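Metallo-beta-lactamase family protein (PDB 3R2U) probably acts as an iron-dependent hydrolase or oxidoreductase of the metallo-beta-lactamase superfamily, with a rhodanese-like region joined to the metal-binding domain. Local coordinates at residues I52-R57 / A76-I81; G88-A93 / K113-H118. All blocks are in the same frame, centred on the assembly; numbering follows the deposited sequence.

How the contacts relate
Following the chain from its N terminus, strand 49-53 runs into the turn at Asp54, helix 60-69 crosses over, and strand 72-77 returns beside the first strand. Contact 1 (52-57 with 76-81) closes this beta-alpha-beta loop and reaches the iron. Helix 89-96 and strand 99-103 follow, and contact 2 (88-93 with 113-118) closes a second loop, binding the helix to the segment that leads into edge strand 120-122. The two loops lie in series, without overlap, their centres about 11 Å apart. They also meet directly: Gly88 N lies 2.9 Å from Pro55 O, and the side chains of Ile89 and Val92 pack on Ala76.

Contact 1 of 2, residues I52-R57 / A76-I81; sequences IIDPIR and AAETHI. With FE (Fe (III) ion), chain E.
The C-terminal ends of parallel strands 49-53 and 72-77, joined by a beta-alpha-beta crossover through helix 60-69, meet here next to the iron site of the metallo-beta-lactamase fold. Ile52 pairs with Ala76 and Ile53 with Ala77. Ala77 N donates to Ile52 O at 2.9 Å, and Asp54 N returns a bond to Ala77 O, also at 2.9 Å. Beyond the strands the pairing passes to a side chain. Both carboxylate oxygens of Asp54 take hold of Thr79. OD1 accepts Thr79 N at 2.8 Å in a nearly straight bond, 19° out of the carboxylate plane. OD2 offers its syn lone pair to Thr79 OG1 at 2.9 Å. A chi1 of 61° sets OG1 between the backbone N and the carbonyl carbon of Thr79, where it can give its proton to Asp54 and still accept from His80 ND1 at 2.8 Å. Thr79 OG1 lies close to the plane of the imidazole ring, whose far nitrogen, NE2, binds the iron at 2.4 Å. Three waters, His143 and Asp169 also coordinate the metal. A water also bridges Pro55 O and Glu78 OE1, and OE1 bonds Ser87 as well. His82 NE2 gives Asp54 OD1 a second partner. Asp54 is thus a third-shell residue: it fixes the Thr79 hydroxyl, which in turn fixes the ring rotation of the iron ligand. The direction of the two bonds, from ND1 to OG1 and from OG1 to OD2, is consistent with a polarised relay from the metal ligand to the buried carboxylate, and an ND1 that donates leaves NE2 to bind the iron.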
loop_
_atom_site.group_PDB
_atom_site.type_symbol
_atom_site.label_atom_id
_atom_site.label_comp_id
_atom_site.label_asym_id
_atom_site.label_seq_id
_atom_site.Cartn_x
_atom_site.Cartn_y
_atom_site.Cartn_z
ATOM N N ILE A 52 5.964 13.905 -22.098
ATOM C CA ILE A 52 5.676 12.468 -22.045
ATOM C C ILE A 52 5.603 11.955 -23.481
ATOM O O ILE A 52 4.877 12.518 -24.304
ATOM C CB ILE A 52 4.324 12.128 -21.420
ATOM C CG1 ILE A 52 4.157 12.735 -20.028
ATOM C CG2 ILE A 52 4.174 10.611 -21.335
ATOM C CD1 ILE A 52 2.711 12.678 -19.521
ATOM N N ILE A 53 6.329 10.879 -23.776
ATOM C CA ILE A 53 6.267 10.231 -25.089
ATOM C C ILE A 53 5.472 8.920 -24.961
ATOM O O ILE A 53 5.757 8.088 -24.084
ATOM C CB ILE A 53 7.660 9.975 -25.652
ATOM C CG1 ILE A 53 8.333 11.331 -25.924
ATOM C CG2 ILE A 53 7.560 9.149 -26.932
ATOM C CD1 ILE A 53 9.737 11.218 -26.310
ATOM N N ASP A 54 4.484 8.757 -25.842
ATOM C CA ASP A 54 3.561 7.632 -25.855
ATOM C C ASP A 54 2.843 7.406 -24.509
ATOM O O ASP A 54 2.854 6.320 -23.962
ATOM C CB ASP A 54 4.244 6.348 -26.388
ATOM C CG ASP A 54 4.480 6.387 -27.917
ATOM O OD1 ASP A 54 3.827 7.224 -28.597
ATOM O OD2 ASP A 54 5.274 5.543 -28.445
ATOM N N PRO A 55 2.170 8.437 -23.998
ATOM C CA PRO A 55 1.504 8.271 -22.723
ATOM C C PRO A 55 0.341 7.307 -22.720
ATOM O O PRO A 55 -0.387 7.211 -23.696
ATOM C CB PRO A 55 0.950 9.662 -22.444
ATOM C CG PRO A 55 0.773 10.274 -23.810
ATOM C CD PRO A 55 1.959 9.781 -24.556
ATOM N N ILE A 56 0.191 6.602 -21.597
ATOM C CA ILE A 56 -0.945 5.745 -21.355
ATOM C C ILE A 56 -2.042 6.681 -20.812
ATOM O O ILE A 56 -1.793 7.878 -20.634
ATOM C CB ILE A 56 -0.614 4.594 -20.382
ATOM C CG1 ILE A 56 -0.141 5.113 -19.014
ATOM C CG2 ILE A 56 0.469 3.711 -20.995
ATOM C CD1 ILE A 56 -0.093 4.025 -17.936
ATOM N N ARG A 57 -3.235 6.144 -20.549
ATOM C CA ARG A 57 -4.371 6.966 -20.094
ATOM C C ARG A 57 -4.268 7.475 -18.660
ATOM O O ARG A 57 -4.774 8.557 -18.340
ATOM C CB ARG A 57 -5.684 6.186 -20.216
ATOM C CG ARG A 57 -6.198 6.053 -21.583
ATOM C CD ARG A 57 -7.463 5.229 -21.561
ATOM N NE ARG A 57 -8.658 5.973 -21.182
ATOM C CZ ARG A 57 -9.766 5.417 -20.695
ATOM N NH1 ARG A 57 -9.810 4.106 -20.425
ATOM N NH2 ARG A 57 -10.825 6.169 -20.447
ATOM N N ALA A 76 3.505 16.572 -24.649
ATOM C CA ALA A 76 3.381 15.132 -24.891
ATOM C C ALA A 76 3.406 14.894 -26.398
ATOM O O ALA A 76 2.922 15.704 -27.179
ATOM C CB ALA A 76 2.116 14.548 -24.274
ATOM N N ALA A 77 3.957 13.766 -26.796
ATOM C CA ALA A 77 4.049 13.413 -28.181
ATOM C C ALA A 77 3.772 11.931 -28.280
ATOM O O ALA A 77 3.971 11.168 -27.330
ATOM C CB ALA A 77 5.451 13.746 -28.743
ATOM N N GLU A 78 3.323 11.538 -29.452
ATOM C CA GLU A 78 2.959 10.208 -29.723
ATOM C C GLU A 78 3.599 9.769 -31.043
ATOM O O GLU A 78 3.545 10.490 -32.024
ATOM C CB GLU A 78 1.427 10.198 -29.790
ATOM C CG GLU A 78 0.824 8.925 -30.104
ATOM C CD GLU A 78 -0.640 8.896 -29.706
ATOM O OE1 GLU A 78 -0.923 8.791 -28.483
ATOM O OE2 GLU A 78 -1.491 8.928 -30.624
ATOM N N THR A 79 4.155 8.567 -31.076
ATOM C CA THR A 79 4.838 8.082 -32.269
ATOM C C THR A 79 3.938 7.671 -33.442
ATOM O O THR A 79 4.348 7.770 -34.604
ATOM C CB THR A 79 5.795 6.935 -31.915
ATOM O OG1 THR A 79 5.070 5.837 -31.343
ATOM C CG2 THR A 79 6.859 7.429 -30.876
ATOM N N HIS A 80 2.735 7.193 -33.145
ATOM C CA HIS A 80 1.799 6.732 -34.169
ATOM C C HIS A 80 0.469 6.358 -33.551
ATOM O O HIS A 80 0.318 6.403 -32.321
ATOM C CB HIS A 80 2.378 5.501 -34.906
ATOM C CG HIS A 80 2.567 4.290 -34.049
ATOM N ND1 HIS A 80 3.515 4.217 -33.050
ATOM C CD2 HIS A 80 1.971 3.074 -34.089
ATOM C CE1 HIS A 80 3.459 3.023 -32.482
ATOM N NE2 HIS A 80 2.535 2.311 -33.101
ATOM N N ILE A 81 -0.493 5.992 -34.396
ATOM C CA ILE A 81 -1.815 5.578 -33.940
ATOM C C ILE A 81 -1.677 4.137 -33.425
ATOM O O ILE A 81 -1.495 3.205 -34.196
ATOM C CB ILE A 81 -2.876 5.670 -35.084
ATOM C CG1 ILE A 81 -2.912 7.089 -35.675
ATOM C CG2 ILE A 81 -4.231 5.261 -34.578
ATOM C CD1 ILE A 81 -3.944 7.290 -36.806
HETATM FE FE FE E . 1.933 0.019 -32.915
HETATM O O HOH W 1 0.495 7.203 -26.530
HETATM O O HOH W 2 -0.107 0.516 -34.001
HETATM O O HOH W 3 1.107 0.689 -30.896
HETATM O O HOH W 4 1.271 -1.999 -32.548
#

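Contact 2 of 2, residues G88-A93 / K113-H118; sequences GIRDVA and KNMPNH
Arg90 of helix 89-96 reaches out to Lys113, Asn114, Met115 and Pro116, and its guanidinium group makes the polar part of the contact. NH1 donates to Lys113 O at 3.1 Å; the bond is almost straight, 174°, and the acceptor lies only 3° out of the guanidinium plane. Asn114 O lies at the edge too, near the plane, at 3.5 Å from Arg90 NE, a close approach and no more. Over one face sits the sulfur of Met115, with SD 3.4 Å from NH1, its side chain crossing that of Arg90 at about a right angle. The arginine chain is extended from CG to NE, which carries the charged group away from the helix, whereas a bend at chi2 (-55°) brings the Met115 sulfur over that face. Nearer the helix, Pro116 CD approaches Arg90 CG at 4.0 Å, and one turn on Pro116 CG touches Ala93 CB at 3.5 Å. Further out, Ile100 of strand 99-103 packs against Ala93, Met115 and Pro116. Helix 269-279 contributes Asn277 O, a second acceptor for Arg90 NH1, and Phe279 O, which receives a bond from Asn114 ND2. NH1 is thus shared by two backbone carbonyls, Lys113 O and Asn277 O, while the polarisable thioether covers one face of the guanidinium, so that Arg90 joins helix 89-96, the 113-118 loop and helix 269-279.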
loop_
_atom_site.group_PDB
_atom_site.type_symbol
_atom_site.label_atom_id
_atom_site.label_comp_id
_atom_site.label_asym_id
_atom_site.label_seq_id
_atom_site.Cartn_x
_atom_site.Cartn_y
_atom_site.Cartn_z
ATOM N N GLY A 88 -3.108 8.097 -24.006
ATOM C CA GLY A 88 -3.483 9.152 -23.067
ATOM C C GLY A 88 -3.205 10.556 -23.625
ATOM O O GLY A 88 -3.353 11.541 -22.918
ATOM N N ILE A 89 -2.879 10.672 -24.917
ATOM C CA ILE A 89 -2.461 11.974 -25.463
ATOM C C ILE A 89 -3.546 13.053 -25.392
ATOM O O ILE A 89 -3.238 14.209 -25.093
ATOM C CB ILE A 89 -1.859 11.874 -26.903
ATOM C CG1 ILE A 89 -1.011 13.111 -27.236
ATOM C CG2 ILE A 89 -2.945 11.706 -27.956
ATOM C CD1 ILE A 89 0.419 12.966 -26.978
ATOM N N ARG A 90 -4.794 12.693 -25.677
ATOM C CA ARG A 90 -5.879 13.650 -25.582
ATOM C C ARG A 90 -6.106 14.038 -24.112
ATOM O O ARG A 90 -6.416 15.187 -23.811
ATOM C CB ARG A 90 -7.158 13.092 -26.210
ATOM C CG ARG A 90 -7.093 12.942 -27.749
ATOM C CD ARG A 90 -8.390 12.357 -28.270
ATOM N NE ARG A 90 -8.360 12.073 -29.704
ATOM C CZ ARG A 90 -7.781 11.007 -30.257
ATOM N NH1 ARG A 90 -7.829 10.843 -31.569
ATOM N NH2 ARG A 90 -7.144 10.113 -29.512
ATOM N N ASP A 91 -5.944 13.079 -23.204
ATOM C CA ASP A 91 -6.090 13.347 -21.762
ATOM C C ASP A 91 -5.029 14.360 -21.326
ATOM O O ASP A 91 -5.302 15.240 -20.493
ATOM C CB ASP A 91 -5.953 12.065 -20.913
ATOM C CG ASP A 91 -7.188 11.164 -20.974
ATOM O OD1 ASP A 91 -7.640 10.782 -22.091
ATOM O OD2 ASP A 91 -7.691 10.811 -19.862
ATOM N N VAL A 92 -3.821 14.235 -21.881
ATOM C CA VAL A 92 -2.745 15.172 -21.544
ATOM C C VAL A 92 -3.115 16.611 -21.947
ATOM O O VAL A 92 -2.985 17.535 -21.157
ATOM C CB VAL A 92 -1.408 14.781 -22.194
ATOM C CG1 VAL A 92 -0.384 15.920 -22.058
ATOM C CG2 VAL A 92 -0.899 13.503 -21.578
ATOM N N ALA A 93 -3.590 16.776 -23.175
ATOM C CA ALA A 93 -3.977 18.069 -23.704
ATOM C C ALA A 93 -5.127 18.673 -22.891
ATOM O O ALA A 93 -5.111 19.857 -22.548
ATOM C CB ALA A 93 -4.402 17.919 -25.192
ATOM N N LYS A 113 -8.339 12.010 -35.710
ATOM C CA LYS A 113 -9.582 12.776 -35.775
ATOM C C LYS A 113 -9.966 13.234 -34.369
ATOM O O LYS A 113 -9.397 12.764 -33.381
ATOM C CB LYS A 113 -10.721 11.926 -36.341
ATOM C CG LYS A 113 -10.421 11.238 -37.688
ATOM C CD LYS A 113 -10.292 12.222 -38.847
ATOM C CE LYS A 113 -9.794 11.497 -40.098
ATOM N NZ LYS A 113 -9.772 12.380 -41.284
ATOM N N ASN A 114 -10.907 14.172 -34.295
ATOM C CA ASN A 114 -11.449 14.644 -33.027
ATOM C C ASN A 114 -10.359 15.066 -32.057
ATOM O O ASN A 114 -10.399 14.692 -30.889
ATOM C CB ASN A 114 -12.300 13.518 -32.386
ATOM C CG ASN A 114 -13.442 13.066 -33.278
ATOM O OD1 ASN A 114 -13.971 13.846 -34.057
ATOM N ND2 ASN A 114 -13.846 11.807 -33.146
ATOM N N MET A 115 -9.363 15.797 -32.541
ATOM C CA MET A 115 -8.243 16.190 -31.697
ATOM C C MET A 115 -8.533 17.485 -30.977
ATOM O O MET A 115 -9.247 18.317 -31.480
ATOM C CB MET A 115 -6.959 16.345 -32.513
ATOM C CG MET A 115 -6.426 15.046 -33.086
ATOM S SD MET A 115 -6.168 13.793 -31.841
ATOM C CE MET A 115 -4.723 14.465 -30.981
ATOM N N PRO A 116 -7.958 17.657 -29.782
ATOM C CA PRO A 116 -8.201 18.892 -29.055
ATOM C C PRO A 116 -7.634 20.091 -29.791
ATOM O O PRO A 116 -6.731 19.957 -30.629
ATOM C CB PRO A 116 -7.503 18.682 -27.698
ATOM C CG PRO A 116 -6.718 17.469 -27.800
ATOM C CD PRO A 116 -7.138 16.703 -29.031
ATOM N N ASN A 117 -8.201 21.254 -29.511
ATOM C CA ASN A 117 -7.750 22.476 -30.145
ATOM C C ASN A 117 -6.285 22.695 -29.870
ATOM O O ASN A 117 -5.773 22.359 -28.781
ATOM C CB ASN A 117 -8.576 23.691 -29.686
ATOM C CG ASN A 117 -9.944 23.742 -30.344
ATOM O OD1 ASN A 117 -10.155 23.154 -31.408
ATOM N ND2 ASN A 117 -10.876 24.467 -29.726
ATOM N N HIS A 118 -5.602 23.201 -30.886
ATOM C CA HIS A 118 -4.186 23.523 -30.786
ATOM C C HIS A 118 -3.228 22.320 -30.870
ATOM O O HIS A 118 -2.018 22.494 -30.744
ATOM C CB HIS A 118 -3.917 24.369 -29.532
ATOM C CG HIS A 118 -4.774 25.592 -29.448
ATOM N ND1 HIS A 118 -4.549 26.711 -30.222
ATOM C CD2 HIS A 118 -5.864 25.869 -28.694
ATOM C CE1 HIS A 118 -5.461 27.626 -29.944
ATOM N NE2 HIS A 118 -6.271 27.141 -29.021
#